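Local coordinates for GDSL-like protein (Roseburia intestinalis L1-82, PDB 6HFZ) that removes acetyl groups from acetylated beta-mannans as a two-domain esterase of the SGNH (GDSL-like) hydrolase superfamily, at residues I79-A91 and F107-Y121. Residues are numbered along the deposited sequence; the frame is centred on the assembly and turned at random. Where two conformers were deposited one is given.
Sequences IGGTTSQFGVARA and FSVNDDSTEHFMETY. With ACT (acetate ion), chain E.
Asp-111 grips the first turn of helix 84-91 with both carboxylate oxygens. OD1 offers its syn lone pair to Ser-84 N (2.8 Å, nearly straight at 169°), while OD2 accepts from Ser-84 OG at 2.6 Å and from His-155 NE2, so three bonds grip the carboxylate. Serine suits the spot: with chi1 65° its short hydroxyl lies between backbone N and carbonyl carbon, reaching Asp-111 and, 2.8 Å from OG, Thr-120 OG1. Thr-83 caps the helix, its OG1 weakly bonded by Gln-85 N and meeting the Phe-117 ring edge at CE1. Beside these bonds Phe-107 lays one ring face against Ser-84 N; Gly-87, lacking a side chain, brings CA within 4.2 Å of Phe-107 CZ. His-116 NE2 donates in its ring plane to Gln-85 OE1 (2.8 Å), from above the amide plane; its ND1 bonds Glu-337. In the loop before helix 84-91, Gly-81 N and Asn-110 ND2 donate to an acetate ion, probably from the crystallisation liquor, consistent with an SGNH oxyanion hole: Ser-41 N binds it too, beside a probable Ser-His-Asp triad. Segments 84-91 and 115-121, whose helices each follow a parallel central-sheet strand, run the same way, axes 20° and 8.6 Å apart; Gln-85 and His-116 reach strand 329-336 of the beta-rich second domain.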
ATOM      1  N   ILE A  79      -2.100   5.285  -2.204  1.00 19.28           N
ATOM      2  CA  ILE A  79      -3.462   5.455  -1.756  1.00 20.62           C
ATOM      3  C   ILE A  79      -3.410   5.615  -0.241  1.00 22.15           C
ATOM      4  O   ILE A  79      -2.943   4.731   0.430  1.00 21.85           O
ATOM      5  CB  ILE A  79      -4.390   4.289  -2.165  1.00 20.40           C
ATOM      6  CG1 ILE A  79      -4.459   4.027  -3.673  1.00 21.90           C
ATOM      7  CG2 ILE A  79      -5.780   4.516  -1.582  1.00 20.84           C
ATOM      8  CD1 ILE A  79      -5.298   2.831  -4.050  1.00 20.86           C
ATOM      9  N   GLY A  80      -3.875   6.769   0.251  1.00 22.18           N
ATOM     10  CA  GLY A  80      -3.788   7.088   1.655  1.00 20.94           C
ATOM     11  C   GLY A  80      -4.514   6.114   2.548  1.00 19.32           C
ATOM     12  O   GLY A  80      -5.649   5.678   2.251  1.00 22.62           O
ATOM     13  N   GLY A  81      -3.876   5.811   3.683  1.00 21.67           N
ATOM     14  CA  GLY A  81      -4.445   5.039   4.761  1.00 23.33           C
ATOM     15  C   GLY A  81      -4.689   3.582   4.381  1.00 22.35           C
ATOM     16  O   GLY A  81      -5.657   2.982   4.890  1.00 26.41           O
ATOM     17  N   THR A  82      -3.794   3.011   3.572  1.00 21.39           N
ATOM     18  CA  THR A  82      -3.846   1.614   3.176  1.00 19.26           C
ATOM     19  C   THR A  82      -2.464   0.961   3.266  1.00 20.52           C
ATOM     20  O   THR A  82      -1.419   1.620   3.317  1.00 20.49           O
ATOM     21  CB  THR A  82      -4.452   1.406   1.783  1.00 21.38           C
ATOM     22  OG1 THR A  82      -3.541   1.910   0.825  1.00 20.21           O
ATOM     23  CG2 THR A  82      -5.821   2.046   1.635  1.00 24.14           C
ATOM     24  N   THR A  83      -2.488  -0.375   3.282  1.00 19.80           N
ATOM     25  CA  THR A  83      -1.339  -1.210   3.687  1.00 20.25           C
ATOM     26  C   THR A  83      -0.861  -2.052   2.521  1.00 18.58           C
ATOM     27  O   THR A  83      -1.507  -2.074   1.441  1.00 20.82           O
ATOM     28  CB  THR A  83      -1.766  -2.145   4.843  1.00 19.45           C
ATOM     29  OG1 THR A  83      -2.706  -3.116   4.371  1.00 19.84           O
ATOM     30  CG2 THR A  83      -2.374  -1.378   5.996  1.00 21.25           C
ATOM     31  N   SER A  84       0.169  -2.872   2.779  1.00 17.38           N
ATOM     32  CA  SER A  84       0.687  -3.814   1.811  1.00 17.09           C
ATOM     33  C   SER A  84      -0.342  -4.915   1.537  1.00 19.14           C
ATOM     34  O   SER A  84      -0.269  -5.556   0.490  1.00 19.92           O
ATOM     35  CB  SER A  84       1.998  -4.407   2.258  1.00 18.16           C
ATOM     36  OG  SER A  84       1.841  -5.199   3.429  1.00 18.68           O
ATOM     37  N   GLN A  85      -1.294  -5.130   2.463  1.00 20.08           N
ATOM     38  CA  GLN A  85      -2.383  -6.133   2.216  1.00 19.17           C
ATOM     39  C   GLN A  85      -3.273  -5.642   1.055  1.00 21.09           C
ATOM     40  O   GLN A  85      -3.597  -6.419   0.161  1.00 21.23           O
ATOM     41  CB  GLN A  85      -3.144  -6.429   3.511  1.00 20.62           C
ATOM     42  CG  GLN A  85      -4.193  -7.525   3.383  1.00 19.76           C
ATOM     43  CD  GLN A  85      -4.723  -7.886   4.748  1.00 21.32           C
ATOM     44  OE1 GLN A  85      -4.387  -7.256   5.751  1.00 23.65           O
ATOM     45  NE2 GLN A  85      -5.588  -8.895   4.818  1.00 21.78           N
ATOM     46  N   PHE A  86      -3.623  -4.353   1.030  1.00 18.89           N
ATOM     47  CA  PHE A  86      -4.330  -3.829  -0.158  1.00 19.49           C
ATOM     48  C   PHE A  86      -3.374  -3.785  -1.359  1.00 19.69           C
ATOM     49  O   PHE A  86      -3.742  -4.134  -2.484  1.00 21.08           O
ATOM     50  CB  PHE A  86      -4.975  -2.502   0.163  1.00 20.40           C
ATOM     51  CG  PHE A  86      -5.798  -1.890  -0.950  1.00 18.98           C
ATOM     52  CD1 PHE A  86      -6.480  -2.674  -1.871  1.00 19.57           C
ATOM     53  CD2 PHE A  86      -5.946  -0.522  -1.026  1.00 21.80           C
ATOM     54  CE1 PHE A  86      -7.255  -2.102  -2.872  1.00 19.72           C
ATOM     55  CE2 PHE A  86      -6.733   0.047  -2.021  1.00 20.66           C
ATOM     56  CZ  PHE A  86      -7.385  -0.748  -2.939  1.00 19.99           C
ATOM     57  N   GLY A  87      -2.103  -3.409  -1.107  1.00 20.76           N
ATOM     58  CA  GLY A  87      -1.101  -3.333  -2.189  1.00 19.61           C
ATOM     59  C   GLY A  87      -0.983  -4.593  -3.046  1.00 18.60           C
ATOM     60  O   GLY A  87      -0.930  -4.509  -4.293  1.00 19.77           O
ATOM     61  N   VAL A  88      -0.883  -5.747  -2.415  1.00 16.75           N
ATOM     62  CA  VAL A  88      -0.731  -7.007  -3.184  1.00 18.06           C
ATOM     63  C   VAL A  88      -1.992  -7.299  -4.012  1.00 18.89           C
ATOM     64  O   VAL A  88      -1.867  -7.791  -5.161  1.00 23.47           O
ATOM     65  CB  VAL A  88      -0.288  -8.204  -2.304  1.00 18.53           C
ATOM     66  CG1 VAL A  88      -1.347  -8.523  -1.284  1.00 18.51           C
ATOM     67  CG2 VAL A  88       0.089  -9.427  -3.133  1.00 18.90           C
ATOM     68  N   ALA A  89      -3.176  -6.968  -3.515  1.00 19.85           N
ATOM     69  CA  ALA A  89      -4.469  -7.202  -4.233  1.00 21.98           C
ATOM     70  C   ALA A  89      -4.690  -6.210  -5.374  1.00 22.93           C
ATOM     71  O   ALA A  89      -5.436  -6.556  -6.240  1.00 25.10           O
ATOM     72  CB  ALA A  89      -5.625  -7.073  -3.281  1.00 21.88           C
ATOM     73  N   ARG A  90      -4.142  -4.989  -5.292  1.00 18.99           N
ATOM     74  CA  ARG A  90      -4.321  -3.951  -6.310  1.00 20.45           C
ATOM     75  C   ARG A  90      -3.092  -3.830  -7.233  1.00 22.62           C
ATOM     76  O   ARG A  90      -3.109  -3.020  -8.169  1.00 22.68           O
ATOM     77  CB  ARG A  90      -4.687  -2.612  -5.679  1.00 19.24           C
ATOM     78  CG  ARG A  90      -3.552  -1.861  -5.005  1.00 17.26           C
ATOM     79  CD  ARG A  90      -4.053  -0.805  -4.081  1.00 19.10           C
ATOM     80  NE  ARG A  90      -2.987  -0.079  -3.402  1.00 18.26           N
ATOM     81  CZ  ARG A  90      -2.277   0.929  -3.888  1.00 20.53           C
ATOM     82  NH1 ARG A  90      -2.448   1.316  -5.144  1.00 20.30           N
ATOM     83  NH2 ARG A  90      -1.429   1.576  -3.080  1.00 20.17           N
ATOM     84  N   ALA A  91      -2.048  -4.618  -6.984  1.00 22.18           N
ATOM     85  CA  ALA A  91      -0.764  -4.384  -7.653  1.00 23.23           C
ATOM     86  C   ALA A  91      -0.922  -4.539  -9.175  1.00 24.30           C
ATOM     87  O   ALA A  91      -0.411  -3.721  -9.933  1.00 21.43           O
ATOM     88  CB  ALA A  91       0.321  -5.294  -7.103  1.00 24.99           C
ATOM     89  N   PHE A 107       5.425   1.192   2.625  1.00 18.05           N
ATOM     90  CA  PHE A 107       4.295   0.802   3.475  1.00 18.71           C
ATOM     91  C   PHE A 107       4.699   0.702   4.959  1.00 18.84           C
ATOM     92  O   PHE A 107       3.938   0.198   5.774  1.00 17.89           O
ATOM     93  CB  PHE A 107       3.685  -0.528   3.009  1.00 18.74           C
ATOM     94  CG  PHE A 107       2.812  -0.429   1.788  1.00 18.44           C
ATOM     95  CD1 PHE A 107       1.636   0.332   1.813  1.00 18.85           C
ATOM     96  CD2 PHE A 107       3.180  -1.030   0.597  1.00 19.51           C
ATOM     97  CE1 PHE A 107       0.803   0.395   0.700  1.00 20.29           C
ATOM     98  CE2 PHE A 107       2.390  -0.873  -0.542  1.00 20.67           C
ATOM     99  CZ  PHE A 107       1.187  -0.208  -0.477  1.00 19.14           C
ATOM    100  N   SER A 108       5.933   1.109   5.305  1.00 17.32           N
ATOM    101  CA  SER A 108       6.459   0.869   6.665  1.00 18.52           C
ATOM    102  C   SER A 108       5.840   1.751   7.765  1.00 18.86           C
ATOM    103  O   SER A 108       6.118   1.470   8.956  1.00 18.48           O
ATOM    104  CB  SER A 108       7.992   0.939   6.675  1.00 19.24           C
ATOM    105  OG  SER A 108       8.512   0.072   5.668  1.00 20.05           O
ATOM    106  N   VAL A 109       4.990   2.758   7.442  1.00 18.07           N
ATOM    107  CA  VAL A 109       4.216   3.432   8.481  1.00 18.18           C
ATOM    108  C   VAL A 109       2.717   3.274   8.207  1.00 18.34           C
ATOM    109  O   VAL A 109       1.866   4.066   8.730  1.00 20.56           O
ATOM    110  CB  VAL A 109       4.599   4.907   8.648  1.00 19.74           C
ATOM    111  CG1 VAL A 109       5.996   5.047   9.262  1.00 22.37           C
ATOM    112  CG2 VAL A 109       4.509   5.712   7.359  1.00 19.06           C
ATOM    113  N   ASN A 110       2.358   2.272   7.415  1.00 18.46           N
ATOM    114  CA  ASN A 110       0.965   1.902   7.200  1.00 19.12           C
ATOM    115  C   ASN A 110       0.717   0.513   7.798  1.00 20.06           C
ATOM    116  O   ASN A 110      -0.159   0.333   8.658  1.00 22.04           O
ATOM    117  CB  ASN A 110       0.599   1.899   5.712  1.00 20.27           C
ATOM    118  CG  ASN A 110       0.483   3.292   5.139  1.00 22.30           C
ATOM    119  OD1 ASN A 110       1.421   3.787   4.510  1.00 22.65           O
ATOM    120  ND2 ASN A 110      -0.624   3.968   5.449  1.00 23.85           N
ATOM    121  N   ASP A 111       1.532  -0.448   7.369  1.00 19.09           N
ATOM    122  CA  ASP A 111       1.582  -1.788   7.946  1.00 20.24           C
ATOM    123  C   ASP A 111       1.908  -1.648   9.437  1.00 20.14           C
ATOM    124  O   ASP A 111       2.748  -0.839   9.801  1.00 20.27           O
ATOM    125  CB  ASP A 111       2.666  -2.664   7.317  1.00 20.43           C
ATOM    126  CG  ASP A 111       2.378  -3.080   5.885  1.00 19.52           C
ATOM    127  OD1 ASP A 111       1.477  -2.438   5.248  1.00 17.19           O
ATOM    128  OD2 ASP A 111       3.027  -4.030   5.417  1.00 19.66           O
ATOM    129  N   ASP A 112       1.258  -2.458  10.289  1.00 21.63           N
ATOM    130  CA  ASP A 112       1.724  -2.659  11.680  1.00 22.91           C
ATOM    131  C   ASP A 112       2.930  -3.608  11.645  1.00 21.19           C
ATOM    132  O   ASP A 112       3.116  -4.352  10.667  1.00 19.59           O
ATOM    133  CB  ASP A 112       0.627  -3.250  12.571  1.00 25.26           C
ATOM    134  CG  ASP A 112      -0.582  -2.341  12.782  1.00 31.82           C
ATOM    135  OD1 ASP A 112      -0.382  -1.113  12.871  1.00 31.27           O
ATOM    136  OD2 ASP A 112      -1.711  -2.889  12.865  1.00 35.83           O
ATOM    137  N   SER A 113       3.803  -3.533  12.671  1.00 22.50           N
ATOM    138  CA  SER A 113       5.030  -4.347  12.682  1.00 21.48           C
ATOM    139  C   SER A 113       4.733  -5.740  13.244  1.00 24.83           C
ATOM    140  O   SER A 113       5.088  -6.068  14.396  1.00 24.87           O
ATOM    141  CB  SER A 113       6.166  -3.676  13.448  1.00 20.98           C
ATOM    142  OG  SER A 113       7.430  -4.193  13.003  1.00 22.64           O
ATOM    143  N   THR A 114       4.065  -6.571  12.427  1.00 21.99           N
ATOM    144  CA  THR A 114       3.521  -7.830  12.889  1.00 23.57           C
ATOM    145  C   THR A 114       3.806  -8.883  11.848  1.00 22.65           C
ATOM    146  O   THR A 114       4.021  -8.556  10.689  1.00 21.27           O
ATOM    147  CB  THR A 114       2.003  -7.764  13.163  1.00 23.08           C
ATOM    148  OG1 THR A 114       1.319  -7.499  11.932  1.00 23.36           O
ATOM    149  CG2 THR A 114       1.649  -6.778  14.257  1.00 24.74           C
ATOM    150  N   GLU A 115       3.672 -10.159  12.246  1.00 21.98           N
ATOM    151  CA  GLU A 115       3.933 -11.266  11.329  1.00 23.98           C
ATOM    152  C   GLU A 115       2.926 -11.294  10.177  1.00 22.62           C
ATOM    153  O   GLU A 115       3.303 -11.666   9.080  1.00 21.98           O
ATOM    154  CB  GLU A 115       3.945 -12.586  12.092  1.00 29.17           C
ATOM    155  CG  GLU A 115       5.117 -12.648  13.045  1.00 33.91           C
ATOM    156  CD  GLU A 115       6.226 -13.600  12.648  1.00 49.45           C
ATOM    157  OE1 GLU A 115       6.333 -13.953  11.431  1.00 53.90           O
ATOM    158  OE2 GLU A 115       6.971 -14.012  13.570  1.00 63.17           O
ATOM    159  N   HIS A 116       1.692 -10.858  10.447  1.00 23.77           N
ATOM    160  CA  HIS A 116       0.640 -10.719   9.430  1.00 22.33           C
ATOM    161  C   HIS A 116       1.124  -9.818   8.281  1.00 19.39           C
ATOM    162  O   HIS A 116       1.031 -10.211   7.124  1.00 19.96           O
ATOM    163  CB  HIS A 116      -0.638 -10.174  10.076  1.00 22.86           C
ATOM    164  CG  HIS A 116      -1.683  -9.805   9.087  1.00 23.14           C
ATOM    165  ND1 HIS A 116      -2.439 -10.752   8.407  1.00 24.20           N
ATOM    166  CD2 HIS A 116      -2.068  -8.598   8.609  1.00 24.37           C
ATOM    167  CE1 HIS A 116      -3.237 -10.130   7.558  1.00 23.68           C
ATOM    168  NE2 HIS A 116      -3.041  -8.814   7.674  1.00 25.27           N
ATOM    169  N   PHE A 117       1.604  -8.609   8.610  1.00 19.10           N
ATOM    170  CA  PHE A 117       2.107  -7.671   7.617  1.00 18.71           C
ATOM    171  C   PHE A 117       3.437  -8.109   6.997  1.00 19.23           C
ATOM    172  O   PHE A 117       3.709  -7.795   5.830  1.00 18.44           O
ATOM    173  CB  PHE A 117       2.074  -6.243   8.193  1.00 19.72           C
ATOM    174  CG  PHE A 117       0.667  -5.704   8.275  1.00 19.14           C
ATOM    175  CD1 PHE A 117      -0.065  -5.428   7.124  1.00 21.62           C
ATOM    176  CD2 PHE A 117       0.058  -5.484   9.509  1.00 21.59           C
ATOM    177  CE1 PHE A 117      -1.379  -4.992   7.208  1.00 18.84           C
ATOM    178  CE2 PHE A 117      -1.244  -5.006   9.590  1.00 21.87           C
ATOM    179  CZ  PHE A 117      -1.958  -4.759   8.439  1.00 22.25           C
HETATM  180  N   MSE A 118       4.273  -8.847   7.736  0.50 18.80           N
HETATM  181  CA  MSE A 118       5.438  -9.462   7.111  0.50 19.59           C
HETATM  182  C   MSE A 118       4.973 -10.356   5.959  0.50 20.26           C
HETATM  183  O   MSE A 118       5.569 -10.349   4.876  0.50 20.77           O
HETATM  184  CB  MSE A 118       6.386 -10.256   8.008  0.50 18.97           C
HETATM  185  CG  MSE A 118       7.669 -10.473   7.257  0.50 21.01           C
HETATM  186 SE   MSE A 118       9.088 -11.139   8.458  0.50 25.79          SE
HETATM  187  CE  MSE A 118       7.941 -12.240   9.625  0.50 25.99           C
ATOM    188  N   GLU A 119       3.897 -11.107   6.197  1.00 20.47           N
ATOM    189  CA  GLU A 119       3.381 -12.049   5.205  1.00 21.33           C
ATOM    190  C   GLU A 119       2.755 -11.319   4.006  1.00 19.84           C
ATOM    191  O   GLU A 119       3.038 -11.667   2.860  1.00 20.65           O
ATOM    192  CB  GLU A 119       2.391 -13.008   5.874  1.00 22.35           C
ATOM    193  CG  GLU A 119       2.006 -14.167   4.972  1.00 24.47           C
ATOM    194  CD  GLU A 119       1.084 -15.224   5.575  1.00 26.76           C
ATOM    195  OE1 GLU A 119       0.724 -15.121   6.773  1.00 30.88           O
ATOM    196  OE2 GLU A 119       0.690 -16.132   4.847  1.00 29.38           O
ATOM    197  N   THR A 120       1.944 -10.289   4.269  1.00 19.45           N
ATOM    198  CA  THR A 120       1.339  -9.529   3.169  1.00 20.66           C
ATOM    199  C   THR A 120       2.430  -8.810   2.358  1.00 19.25           C
ATOM    200  O   THR A 120       2.377  -8.779   1.120  1.00 19.15           O
ATOM    201  CB  THR A 120       0.201  -8.605   3.610  1.00 18.25           C
ATOM    202  OG1 THR A 120       0.756  -7.585   4.455  1.00 17.13           O
ATOM    203  CG2 THR A 120      -0.895  -9.317   4.377  1.00 20.95           C
ATOM    204  N   TYR A 121       3.384  -8.149   3.020  1.00 17.99           N
ATOM    205  CA  TYR A 121       4.493  -7.483   2.312  1.00 20.11           C
ATOM    206  C   TYR A 121       5.331  -8.468   1.488  1.00 20.59           C
ATOM    207  O   TYR A 121       5.747  -8.137   0.377  1.00 19.78           O
ATOM    208  CB  TYR A 121       5.336  -6.770   3.350  1.00 21.65           C
ATOM    209  CG  TYR A 121       6.310  -5.730   2.906  1.00 19.94           C
ATOM    210  CD1 TYR A 121       5.897  -4.420   2.759  1.00 18.95           C
ATOM    211  CD2 TYR A 121       7.672  -6.015   2.854  1.00 20.29           C
ATOM    212  CE1 TYR A 121       6.803  -3.414   2.511  1.00 19.55           C
ATOM    213  CE2 TYR A 121       8.588  -5.017   2.597  1.00 18.99           C
ATOM    214  CZ  TYR A 121       8.146  -3.715   2.425  1.00 19.94           C
ATOM    215  OH  TYR A 121       9.030  -2.681   2.247  1.00 21.26           O
TER
HETATM  216  C   ACT E 401      -0.975   7.196   5.634  1.00 31.04           C
HETATM  217  O   ACT E 401      -1.759   7.987   6.246  1.00 32.88           O
HETATM  218  OXT ACT E 401      -1.335   6.478   4.697  1.00 25.60           O
HETATM  219  CH3 ACT E 401       0.463   7.074   6.024  1.00 31.16           C